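Inositol 2-dehydrogenase (Sinorhizobium meliloti, PDB 4HKT) catalyses the NAD+-dependent oxidation of myo-inositol to scyllo-inosose (2-keto-myo-inositol), the first step of myo-inositol breakdown to acetyl-CoA. Local coordinates at residues K16-A21 with V68-T73; E145-T150 with F182-E187; L30-D35 with D56-A61; K94-D99 with R104-V109. All coordinates share one frame; numbering follows the deposited sequence.

Contacts 1, 3 and 4 belong to the NAD-binding Rossmann domain, whereas contact 2 lies in the C-terminal domain, its centre about 28 Å from that of contact 1. All four are largely buried. Contacts 1 and 3 each join a helix to the same parallel sheet, and contact 3 is nested in the loop that contact 1 closes. Contacts 2 and 3 are purely aliphatic; contact 1 brings a histidine ring against a thiol, and contact 4 mixes aliphatic packing with a turn rich in aspartates at its more exposed end. Contacts 1 and 4 touch directly, Thr-73 CG2 lying 3.5 Å from Pro-95 CG.

Contact 1 of 4, residues K16-A21 with V68-T73; sequences KVHAKA and VICTPT
His-18 and Cys-70 both carry their outer atoms on the side of the backbone N, CG of His-18 trans to its carbonyl carbon (chi1 -69°) and SG of Cys-70 likewise (chi1 -60°), and this brings ring and thiol together between helix 13-24 and the end of strand 66-69. Cys-70 SG lies 3.5 Å from His-18 CD2. It stands 4.4 Å from the ring centroid and 59° off the ring normal, an oblique sulfur-aromatic contact. Val-68, two residues earlier, adds an aliphatic contact: its CG1 is 3.9 Å from His-18 CB and equally near CG, so it packs at the root of the ring while the sulfur meets the carbon farther out. NE2, which neither partner touches, hydrogen-bonds Glu-93 OE2, and Tyr-284 of helix 281-297 meets the ring edge to face. A leucine in place of His-18 would probably leave the Glu-93 carboxylate without this mate and deprive the Cys-70 sulfur of its aromatic neighbour. Cys-70 also touches the glycine-rich strand-turn-helix segment with Gly-10, Gly-12 and Gly-15, whose GxGxxG spacing is consistent with the dinucleotide-binding turn of a Rossmann fold. No hydrogen bond joins the two segments: dispersion and sulfur-ring contact hold the carbon side of the imidazole, while NE2 ties the ring to Glu-93 at the end of the neighbouring strand 89-93, consistent with a ring fixed in its rotation.

Contact 2 of 4, residues E145-T150 with F182-E187; sequences EMVTIT and FLLGEE
Val-147 projects from strand 144-152 toward the last turn of helix 168-184, and its two methyls are shared out between successive leucines. CG1 meets Leu-183 CD1 at 3.9 Å, and CG2 meets Leu-184 CD2, also at 3.9 Å. The split follows from the valine torsion: CG1 is trans to the backbone N (chi1 170°) and CG2 trans to the carbonyl carbon, so the branches diverge toward different leucines. Leu-183 and Leu-184 each cross the valine at a slant, with one terminal methyl doing the touching. This close part is wholly apolar and buried; Ile-149, two residues along the strand, only borders it. The other side is looser. At Gly-185 the chain leaves the helix with positive phi (79°) and turns into a more open stretch, where Glu-186 forms a salt bridge with Lys-222 and Glu-187 one with Arg-181, neither glutamate touching segment 145-150. Strand 144-152 runs between strands 237-244 and 223-229 in the mixed sheet of the C-terminal domain, with a classic beta bulge at Glu-145 and Met-146 opposite His-243. Helix 168-184 covers one face of that sheet, Leu-183 reaching on to Val-242, while Met-146, present as selenomethionine, packs on Val-212 of the second subunit.

Contact 3 of 4, residues L30-D35 with D56-A61; sequences LVAVAD and DAIEAA
Ile-58 meets Ala-32 and Ala-34, a single branched side chain of helix 55-60 laid over two small residues of strand 28-34. It has more surface covered here than the two alanines together. Its CG1 approaches Ala-32 CB at 3.9 Å, and the terminal CD1 runs on to Ala-34 CB at 3.8 Å. With CG1 trans to the carbonyl carbon (chi1 -68°) and CD1 extended beyond it (chi2 158°), the longer branch is carried along the strand from one alanine to the next. CD1 is also 4.0 Å from Ala-32 CB, so this methyl touches both. Between the two alanines, Val-33 presents its backbone carbonyl carbon, 4.3 Å from Ile-58 CD1, and turns its own side chain to the other face of the sheet, against Ala-41 and Ile-44 of helix 38-48. The short segments run roughly antiparallel, at 147°, with their axes 9.4 Å apart at closest approach. Ile-58 also packs on Leu-9 of the adjoining strand 4-9 and on Phe-83 of helix 76-85. Helices 38-48 and 55-60 thus cover opposite faces of strand 28-34, the three-layer alpha/beta/alpha arrangement of a Rossmann fold.

Contact 4 of 4, residues K94-D99 with R104-V109; sequences KPIDLD and RACLKV. With EDO (1,2-ethanediol), chain C.
Ile-96 and Leu-107 cross at about a right angle, with Ile-96 CD1 3.9 Å from Leu-107 CD2, one terminal methyl against another. The second branch of the isoleucine serves a different partner: CG2 touches Cys-106 SG at 3.8 Å, the thiol packing here as an apolar group. Cys-106 and Leu-107 are consecutive on the helix and differ in first torsion as well as in position, and each meets its own branch. The sulfur stands trans to the backbone N (chi1 177°), whereas CG of Leu-107 lies beside it (chi1 -60°). No hydrogen bond crosses between the segments, and the polar order lies in the loop itself. Asp-97 OD2 accepts from the N of Asp-99 at 2.9 Å, an Asx turn, with the donor on the anti side and 32° out of the carboxylate plane. Asp-99 in turn is the N-cap of helix 100-112, its OD2 accepting from Arg-102 N. At Leu-98, a 1,2-ethanediol, probably from the crystallisation liquor, donates from O1 to the backbone O at 2.8 Å and rests its carbons on CB. The loop 94-99, which has a cis peptide before Pro-95, leads from strand 89-93 into helix 100-112, so the contact folds this helix back over its own connection. Ile-80 of helix 76-85 packs against both Ile-96 and Cys-106, while Lys-94 and Leu-98 reach helix 168-184.

Contact 1 of 4, residues K16-A21 with V68-T73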
loop_
_atom_site.group_PDB
_atom_site.type_symbol
_atom_site.label_atom_id
_atom_site.label_comp_id
_atom_site.label_asym_id
_atom_site.label_seq_id
_atom_site.Cartn_x
_atom_site.Cartn_y
_atom_site.Cartn_z
ATOM N N LYS B 16 28.524 11.290 -15.262
ATOM C CA LYS B 16 27.381 11.881 -15.970
ATOM C C LYS B 16 26.313 12.363 -14.991
ATOM O O LYS B 16 25.707 13.408 -15.184
ATOM C CB LYS B 16 26.765 10.879 -16.952
ATOM C CG LYS B 16 27.633 10.548 -18.166
ATOM C CD LYS B 16 26.893 9.631 -19.145
ATOM C CE LYS B 16 27.568 9.549 -20.509
ATOM N NZ LYS B 16 28.346 8.290 -20.704
ATOM N N VAL B 17 26.117 11.608 -13.920
ATOM C CA VAL B 17 25.089 11.916 -12.945
ATOM C C VAL B 17 25.435 13.213 -12.211
ATOM O O VAL B 17 24.559 14.054 -11.959
ATOM C CB VAL B 17 24.929 10.753 -11.947
ATOM C CG1 VAL B 17 24.205 11.200 -10.708
ATOM C CG2 VAL B 17 24.209 9.569 -12.598
ATOM N N HIS B 18 26.711 13.373 -11.857
ATOM C CA HIS B 18 27.179 14.622 -11.242
ATOM C C HIS B 18 27.196 15.814 -12.191
ATOM O O HIS B 18 26.911 16.921 -11.791
ATOM C CB HIS B 18 28.550 14.429 -10.609
ATOM C CG HIS B 18 28.509 13.552 -9.410
ATOM N ND1 HIS B 18 27.866 13.924 -8.250
ATOM C CD2 HIS B 18 28.968 12.298 -9.206
ATOM C CE1 HIS B 18 27.971 12.950 -7.365
ATOM N NE2 HIS B 18 28.626 11.948 -7.926
ATOM N N ALA B 19 27.542 15.578 -13.444
ATOM C CA ALA B 19 27.437 16.602 -14.460
ATOM C C ALA B 19 26.016 17.176 -14.457
ATOM O O ALA B 19 25.816 18.408 -14.400
ATOM C CB ALA B 19 27.770 16.009 -15.827
ATOM N N LYS B 20 25.031 16.274 -14.499
ATOM C CA LYS B 20 23.617 16.667 -14.475
ATOM C C LYS B 20 23.283 17.458 -13.222
ATOM O O LYS B 20 22.578 18.466 -13.296
ATOM C CB LYS B 20 22.692 15.444 -14.563
ATOM C CG LYS B 20 21.211 15.789 -14.408
ATOM C CD LYS B 20 20.278 14.649 -14.799
ATOM C CE LYS B 20 18.881 15.209 -15.085
ATOM N NZ LYS B 20 17.820 14.174 -15.218
ATOM N N ALA B 21 23.758 17.001 -12.065
ATOM C CA ALA B 21 23.392 17.669 -10.808
ATOM C C ALA B 21 24.069 19.034 -10.684
ATOM O O ALA B 21 23.485 19.971 -10.162
ATOM C CB ALA B 21 23.727 16.798 -9.610
ATOM N N VAL B 68 34.880 17.586 -8.632
ATOM C CA VAL B 68 34.107 16.385 -8.405
ATOM C C VAL B 68 34.949 15.254 -8.972
ATOM O O VAL B 68 35.245 15.231 -10.171
ATOM C CB VAL B 68 32.748 16.470 -9.115
ATOM C CG1 VAL B 68 32.043 15.135 -9.079
ATOM C CG2 VAL B 68 31.884 17.552 -8.462
ATOM N N ILE B 69 35.347 14.327 -8.108
ATOM C CA ILE B 69 36.217 13.223 -8.516
ATOM C C ILE B 69 35.367 11.954 -8.686
ATOM O O ILE B 69 34.840 11.379 -7.696
ATOM C CB ILE B 69 37.356 12.978 -7.516
ATOM C CG1 ILE B 69 38.168 14.249 -7.280
ATOM C CG2 ILE B 69 38.221 11.814 -7.984
ATOM C CD1 ILE B 69 39.098 14.190 -6.076
ATOM N N CYS B 70 35.241 11.556 -9.955
ATOM C CA CYS B 70 34.490 10.398 -10.406
ATOM C C CYS B 70 35.398 9.466 -11.223
ATOM O O CYS B 70 34.912 8.716 -12.034
ATOM C CB CYS B 70 33.320 10.852 -11.293
ATOM S SG CYS B 70 32.205 11.953 -10.398
ATOM N N THR B 71 36.700 9.542 -11.016
ATOM C CA THR B 71 37.647 8.682 -11.717
ATOM C C THR B 71 37.691 7.310 -11.043
ATOM O O THR B 71 37.047 7.091 -10.024
ATOM C CB THR B 71 39.047 9.326 -11.705
ATOM O OG1 THR B 71 39.330 9.774 -10.380
ATOM C CG2 THR B 71 39.120 10.506 -12.673
ATOM N N PRO B 72 38.471 6.379 -11.588
ATOM C CA PRO B 72 38.562 5.086 -10.923
ATOM C C PRO B 72 39.047 5.181 -9.478
ATOM O O PRO B 72 39.803 6.088 -9.134
ATOM C CB PRO B 72 39.605 4.353 -11.755
ATOM C CG PRO B 72 39.436 4.925 -13.121
ATOM C CD PRO B 72 39.201 6.383 -12.868
ATOM N N THR B 73 38.634 4.205 -8.673
ATOM C CA THR B 73 38.927 4.152 -7.241
ATOM C C THR B 73 40.405 4.276 -6.878
ATOM O O THR B 73 40.728 4.957 -5.923
ATOM C CB THR B 73 38.405 2.840 -6.666
ATOM O OG1 THR B 73 36.981 2.815 -6.771
ATOM C CG2 THR B 73 38.858 2.648 -5.220
#

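Contact 2 of 4, residues E145-T150 with F182-E187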
loop_
_atom_site.group_PDB
_atom_site.type_symbol
_atom_site.label_atom_id
_atom_site.label_comp_id
_atom_site.label_asym_id
_atom_site.label_seq_id
_atom_site.Cartn_x
_atom_site.Cartn_y
_atom_site.Cartn_z
ATOM N N GLU B 145 16.256 1.639 18.588
ATOM C CA GLU B 145 16.608 0.312 19.106
ATOM C C GLU B 145 17.213 -0.645 18.006
ATOM O O GLU B 145 18.286 -1.208 18.175
ATOM C CB GLU B 145 15.361 -0.306 19.743
ATOM C CG GLU B 145 15.000 0.412 21.048
ATOM C CD GLU B 145 13.691 0.003 21.705
ATOM O OE1 GLU B 145 12.911 -0.898 21.233
ATOM O OE2 GLU B 145 13.432 0.683 22.742
HETATM N N MSE B 146 16.502 -0.837 16.894
HETATM C CA MSE B 146 16.891 -1.879 15.922
HETATM C C MSE B 146 16.661 -1.341 14.528
HETATM O O MSE B 146 15.589 -0.845 14.229
HETATM C CB MSE B 146 16.054 -3.137 16.156
HETATM C CG MSE B 146 16.230 -3.624 17.599
HETATM SE SE MSE B 146 15.311 -5.312 17.909
HETATM C CE MSE B 146 16.662 -6.351 16.936
ATOM N N VAL B 147 17.680 -1.407 13.690
ATOM C CA VAL B 147 17.664 -0.879 12.326
ATOM C C VAL B 147 17.728 -2.064 11.390
ATOM O O VAL B 147 18.456 -3.026 11.660
ATOM C CB VAL B 147 18.907 0.006 12.081
ATOM C CG1 VAL B 147 19.062 0.383 10.607
ATOM C CG2 VAL B 147 18.831 1.232 12.962
ATOM N N THR B 148 16.967 -2.022 10.305
ATOM C CA THR B 148 17.045 -3.032 9.266
ATOM C C THR B 148 17.200 -2.331 7.901
ATOM O O THR B 148 16.452 -1.372 7.554
ATOM C CB THR B 148 15.814 -3.969 9.232
ATOM O OG1 THR B 148 15.487 -4.398 10.554
ATOM C CG2 THR B 148 16.098 -5.231 8.390
ATOM N N ILE B 149 18.202 -2.777 7.176
ATOM C CA ILE B 149 18.627 -2.158 5.905
ATOM C C ILE B 149 18.724 -3.284 4.910
ATOM O O ILE B 149 19.436 -4.256 5.146
ATOM C CB ILE B 149 19.987 -1.457 6.029
ATOM C CG1 ILE B 149 19.923 -0.285 6.975
ATOM C CG2 ILE B 149 20.527 -0.958 4.672
ATOM C CD1 ILE B 149 21.286 0.214 7.385
ATOM N N THR B 150 18.009 -3.149 3.796
ATOM C CA THR B 150 18.046 -4.093 2.721
ATOM C C THR B 150 18.419 -3.391 1.435
ATOM O O THR B 150 17.723 -2.441 1.010
ATOM C CB THR B 150 16.695 -4.739 2.530
ATOM O OG1 THR B 150 16.319 -5.360 3.768
ATOM C CG2 THR B 150 16.756 -5.801 1.408
ATOM N N PHE B 182 24.368 6.641 10.095
ATOM C CA PHE B 182 23.432 7.768 9.930
ATOM C C PHE B 182 22.127 7.571 10.747
ATOM O O PHE B 182 21.587 8.540 11.294
ATOM C CB PHE B 182 23.128 7.898 8.454
ATOM C CG PHE B 182 22.294 9.087 8.052
ATOM C CD1 PHE B 182 22.735 10.371 8.259
ATOM C CD2 PHE B 182 21.100 8.896 7.352
ATOM C CE1 PHE B 182 21.966 11.464 7.858
ATOM C CE2 PHE B 182 20.334 9.987 6.927
ATOM C CZ PHE B 182 20.782 11.263 7.177
ATOM N N LEU B 183 21.624 6.346 10.788
ATOM C CA LEU B 183 20.341 6.031 11.407
ATOM C C LEU B 183 20.452 5.704 12.876
ATOM O O LEU B 183 19.537 6.052 13.665
ATOM C CB LEU B 183 19.671 4.852 10.707
ATOM C CG LEU B 183 19.348 5.005 9.241
ATOM C CD1 LEU B 183 18.784 3.732 8.657
ATOM C CD2 LEU B 183 18.378 6.142 9.043
ATOM N N LEU B 184 21.555 5.053 13.260
ATOM C CA LEU B 184 21.715 4.635 14.641
ATOM C C LEU B 184 21.923 5.787 15.562
ATOM O O LEU B 184 21.552 5.692 16.736
ATOM C CB LEU B 184 22.892 3.703 14.855
ATOM C CG LEU B 184 22.693 2.266 14.413
ATOM C CD1 LEU B 184 24.045 1.618 14.218
ATOM C CD2 LEU B 184 21.826 1.498 15.400
ATOM N N GLY B 185 22.622 6.793 15.062
ATOM C CA GLY B 185 23.016 7.939 15.878
ATOM C C GLY B 185 24.227 7.692 16.770
ATOM O O GLY B 185 24.701 8.608 17.430
ATOM N N GLU B 186 24.735 6.468 16.790
ATOM C CA GLU B 186 25.857 6.107 17.659
ATOM C C GLU B 186 26.754 5.244 16.860
ATOM O O GLU B 186 26.315 4.663 15.879
ATOM C CB GLU B 186 25.401 5.280 18.849
ATOM C CG GLU B 186 24.502 6.004 19.783
ATOM C CD GLU B 186 24.028 5.129 20.920
ATOM O OE1 GLU B 186 24.380 3.902 20.998
ATOM O OE2 GLU B 186 23.277 5.699 21.740
ATOM N N GLU B 187 28.001 5.129 17.283
ATOM C CA GLU B 187 28.949 4.316 16.557
ATOM C C GLU B 187 28.719 2.827 16.808
ATOM O O GLU B 187 28.713 2.397 17.961
ATOM C CB GLU B 187 30.385 4.645 16.980
ATOM C CG GLU B 187 30.883 6.022 16.580
ATOM C CD GLU B 187 30.904 6.223 15.074
ATOM O OE1 GLU B 187 30.982 5.209 14.323
ATOM O OE2 GLU B 187 30.829 7.394 14.657
#

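Contact 3 of 4, residues L30-D35 with D56-A61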
loop_
_atom_site.group_PDB
_atom_site.type_symbol
_atom_site.label_atom_id
_atom_site.label_comp_id
_atom_site.label_asym_id
_atom_site.label_seq_id
_atom_site.Cartn_x
_atom_site.Cartn_y
_atom_site.Cartn_z
ATOM N N LEU B 30 29.433 24.193 -14.497
ATOM C CA LEU B 30 30.395 23.217 -14.951
ATOM C C LEU B 30 31.291 23.862 -16.014
ATOM O O LEU B 30 30.831 24.230 -17.095
ATOM C CB LEU B 30 29.688 21.990 -15.517
ATOM C CG LEU B 30 30.617 20.868 -15.961
ATOM C CD1 LEU B 30 31.436 20.349 -14.786
ATOM C CD2 LEU B 30 29.805 19.742 -16.559
ATOM N N VAL B 31 32.571 23.984 -15.680
ATOM C CA VAL B 31 33.571 24.695 -16.483
ATOM C C VAL B 31 34.415 23.719 -17.292
ATOM O O VAL B 31 34.664 23.955 -18.474
ATOM C CB VAL B 31 34.500 25.525 -15.560
ATOM C CG1 VAL B 31 35.654 26.149 -16.333
ATOM C CG2 VAL B 31 33.698 26.588 -14.830
ATOM N N ALA B 32 34.858 22.626 -16.663
ATOM C CA ALA B 32 35.791 21.706 -17.302
ATOM C C ALA B 32 35.523 20.251 -16.961
ATOM O O ALA B 32 35.141 19.936 -15.838
ATOM C CB ALA B 32 37.216 22.070 -16.932
ATOM N N VAL B 33 35.680 19.385 -17.954
ATOM C CA VAL B 33 35.654 17.943 -17.754
ATOM C C VAL B 33 36.995 17.347 -18.152
ATOM O O VAL B 33 37.625 17.818 -19.095
ATOM C CB VAL B 33 34.595 17.262 -18.627
ATOM C CG1 VAL B 33 34.564 15.751 -18.361
ATOM C CG2 VAL B 33 33.241 17.877 -18.361
ATOM N N ALA B 34 37.399 16.291 -17.442
ATOM C CA ALA B 34 38.557 15.497 -17.788
ATOM C C ALA B 34 38.229 13.993 -17.676
ATOM O O ALA B 34 37.334 13.587 -16.916
ATOM C CB ALA B 34 39.731 15.867 -16.895
ATOM N N ASP B 35 38.949 13.186 -18.452
ATOM C CA ASP B 35 38.783 11.731 -18.468
ATOM C C ASP B 35 39.964 11.147 -19.234
ATOM O O ASP B 35 40.581 11.838 -20.032
ATOM C CB ASP B 35 37.460 11.333 -19.147
ATOM C CG ASP B 35 37.066 9.883 -18.873
ATOM O OD1 ASP B 35 36.547 9.583 -17.770
ATOM O OD2 ASP B 35 37.259 9.045 -19.779
ATOM N N ASP B 56 45.889 17.898 -14.771
ATOM C CA ASP B 56 46.921 18.905 -14.467
ATOM C C ASP B 56 46.396 20.342 -14.673
ATOM O O ASP B 56 46.693 21.248 -13.900
ATOM C CB ASP B 56 48.182 18.698 -15.344
ATOM C CG ASP B 56 49.069 17.520 -14.877
ATOM O OD1 ASP B 56 48.811 16.921 -13.802
ATOM O OD2 ASP B 56 50.045 17.192 -15.594
ATOM N N ALA B 57 45.627 20.542 -15.724
ATOM C CA ALA B 57 45.138 21.872 -16.062
ATOM C C ALA B 57 44.088 22.296 -15.038
ATOM O O ALA B 57 44.124 23.400 -14.503
ATOM C CB ALA B 57 44.552 21.882 -17.469
ATOM N N ILE B 58 43.166 21.393 -14.749
ATOM C CA ILE B 58 42.154 21.664 -13.723
ATOM C C ILE B 58 42.819 21.937 -12.376
ATOM O O ILE B 58 42.461 22.896 -11.702
ATOM C CB ILE B 58 41.085 20.548 -13.678
ATOM C CG1 ILE B 58 40.257 20.578 -14.964
ATOM C CG2 ILE B 58 40.165 20.716 -12.472
ATOM C CD1 ILE B 58 39.546 19.273 -15.298
ATOM N N GLU B 59 43.820 21.137 -12.003
ATOM C CA GLU B 59 44.622 21.419 -10.793
ATOM C C GLU B 59 45.201 22.849 -10.748
ATOM O O GLU B 59 45.097 23.547 -9.721
ATOM C CB GLU B 59 45.748 20.397 -10.686
ATOM C CG GLU B 59 46.559 20.380 -9.386
ATOM C CD GLU B 59 47.658 19.329 -9.427
ATOM O OE1 GLU B 59 48.069 18.949 -10.550
ATOM O OE2 GLU B 59 48.129 18.877 -8.366
ATOM N N ALA B 60 45.825 23.283 -11.845
ATOM C CA ALA B 60 46.490 24.607 -11.874
ATOM C C ALA B 60 45.522 25.768 -12.099
ATOM O O ALA B 60 45.860 26.904 -11.787
ATOM C CB ALA B 60 47.580 24.635 -12.943
ATOM N N ALA B 61 44.316 25.482 -12.595
ATOM C CA ALA B 61 43.362 26.536 -12.997
ATOM C C ALA B 61 42.882 27.464 -11.901
ATOM O O ALA B 61 42.331 27.035 -10.890
ATOM C CB ALA B 61 42.161 25.928 -13.702
#

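Contact 4 of 4, residues K94-D99 with R104-V109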
loop_
_atom_site.group_PDB
_atom_site.type_symbol
_atom_site.label_atom_id
_atom_site.label_comp_id
_atom_site.label_asym_id
_atom_site.label_seq_id
_atom_site.Cartn_x
_atom_site.Cartn_y
_atom_site.Cartn_z
ATOM N N LYS B 94 32.802 7.583 -3.465
ATOM C CA LYS B 94 33.332 6.530 -2.633
ATOM C C LYS B 94 34.256 5.682 -3.483
ATOM O O LYS B 94 34.048 5.572 -4.686
ATOM C CB LYS B 94 32.216 5.654 -2.079
ATOM C CG LYS B 94 31.684 4.689 -3.107
ATOM C CD LYS B 94 30.945 3.551 -2.478
ATOM C CE LYS B 94 30.416 2.641 -3.553
ATOM N NZ LYS B 94 31.487 1.746 -4.026
ATOM N N PRO B 95 35.287 5.092 -2.872
ATOM C CA PRO B 95 35.798 5.330 -1.530
ATOM C C PRO B 95 36.918 6.375 -1.619
ATOM O O PRO B 95 37.274 6.818 -2.707
ATOM C CB PRO B 95 36.406 3.979 -1.153
ATOM C CG PRO B 95 36.929 3.464 -2.436
ATOM C CD PRO B 95 35.999 3.971 -3.514
ATOM N N ILE B 96 37.465 6.758 -0.483
ATOM C CA ILE B 96 38.684 7.547 -0.468
ATOM C C ILE B 96 39.809 6.655 -0.953
ATOM O O ILE B 96 40.634 7.045 -1.795
ATOM C CB ILE B 96 38.969 8.083 0.925
ATOM C CG1 ILE B 96 37.928 9.171 1.263
ATOM C CG2 ILE B 96 40.352 8.714 0.969
ATOM C CD1 ILE B 96 37.869 9.538 2.711
ATOM N N ASP B 97 39.842 5.446 -0.400
ATOM C CA ASP B 97 40.770 4.399 -0.836
ATOM C C ASP B 97 40.265 3.097 -0.265
ATOM O O ASP B 97 39.480 3.095 0.674
ATOM C CB ASP B 97 42.202 4.658 -0.362
ATOM C CG ASP B 97 43.224 3.787 -1.088
ATOM O OD1 ASP B 97 43.521 4.094 -2.248
ATOM O OD2 ASP B 97 43.721 2.801 -0.485
ATOM N N LEU B 98 40.685 1.974 -0.824
ATOM C CA LEU B 98 40.324 0.700 -0.224
ATOM C C LEU B 98 41.158 0.344 0.991
ATOM O O LEU B 98 40.807 -0.593 1.718
ATOM C CB LEU B 98 40.349 -0.425 -1.270
ATOM C CG LEU B 98 39.336 -0.178 -2.377
ATOM C CD1 LEU B 98 39.495 -1.182 -3.511
ATOM C CD2 LEU B 98 37.913 -0.204 -1.864
ATOM N N ASP B 99 42.242 1.068 1.243
ATOM C CA ASP B 99 43.153 0.751 2.325
ATOM C C ASP B 99 43.061 1.806 3.418
ATOM O O ASP B 99 43.339 2.962 3.174
ATOM C CB ASP B 99 44.602 0.699 1.794
ATOM C CG ASP B 99 45.615 0.376 2.877
ATOM O OD1 ASP B 99 46.167 -0.719 2.842
ATOM O OD2 ASP B 99 45.876 1.195 3.760
ATOM N N ARG B 104 43.692 7.336 6.030
ATOM C CA ARG B 104 44.230 8.124 7.143
ATOM C C ARG B 104 45.290 9.129 6.744
ATOM O O ARG B 104 45.262 10.277 7.194
ATOM C CB ARG B 104 44.763 7.195 8.261
ATOM C CG ARG B 104 43.662 6.639 9.176
ATOM C CD ARG B 104 44.250 5.935 10.400
ATOM N NE ARG B 104 44.856 4.675 9.978
ATOM C CZ ARG B 104 44.228 3.494 9.930
ATOM N NH1 ARG B 104 42.951 3.353 10.336
ATOM N NH2 ARG B 104 44.905 2.429 9.511
ATOM N N ALA B 105 46.203 8.714 5.878
ATOM C CA ALA B 105 47.232 9.599 5.361
ATOM C C ALA B 105 46.609 10.732 4.555
ATOM O O ALA B 105 47.019 11.870 4.665
ATOM C CB ALA B 105 48.213 8.814 4.482
ATOM N N CYS B 106 45.627 10.400 3.737
ATOM C CA CYS B 106 44.910 11.365 2.934
ATOM C C CYS B 106 44.173 12.437 3.790
ATOM O O CYS B 106 44.337 13.630 3.586
ATOM C CB CYS B 106 43.955 10.588 2.040
ATOM S SG CYS B 106 42.879 11.559 1.011
ATOM N N LEU B 107 43.406 11.979 4.774
ATOM C CA LEU B 107 42.707 12.867 5.700
ATOM C C LEU B 107 43.653 13.785 6.488
ATOM O O LEU B 107 43.299 14.904 6.787
ATOM C CB LEU B 107 41.837 12.048 6.661
ATOM C CG LEU B 107 40.750 11.176 5.985
ATOM C CD1 LEU B 107 39.879 10.479 7.016
ATOM C CD2 LEU B 107 39.898 11.968 4.988
ATOM N N LYS B 108 44.862 13.329 6.786
ATOM C CA LYS B 108 45.851 14.185 7.430
ATOM C C LYS B 108 46.225 15.340 6.459
ATOM O O LYS B 108 46.267 16.483 6.865
ATOM C CB LYS B 108 47.067 13.366 7.877
ATOM C CG LYS B 108 47.976 14.079 8.886
ATOM C CD LYS B 108 49.342 13.406 9.014
ATOM C CE LYS B 108 50.258 14.107 10.031
ATOM N NZ LYS B 108 50.179 15.602 9.963
ATOM N N VAL B 109 46.405 15.066 5.172
ATOM C CA VAL B 109 46.697 16.125 4.231
ATOM C C VAL B 109 45.503 17.082 4.155
ATOM O O VAL B 109 45.687 18.316 4.135
ATOM C CB VAL B 109 47.040 15.582 2.835
ATOM C CG1 VAL B 109 47.183 16.724 1.839
ATOM C CG2 VAL B 109 48.295 14.698 2.882
HETATM C C1 EDO C . 41.001 -3.526 0.638
HETATM O O1 EDO C . 42.243 -2.942 0.991
HETATM C C2 EDO C . 40.924 -3.860 -0.851
HETATM O O2 EDO C . 40.994 -5.272 -1.021
#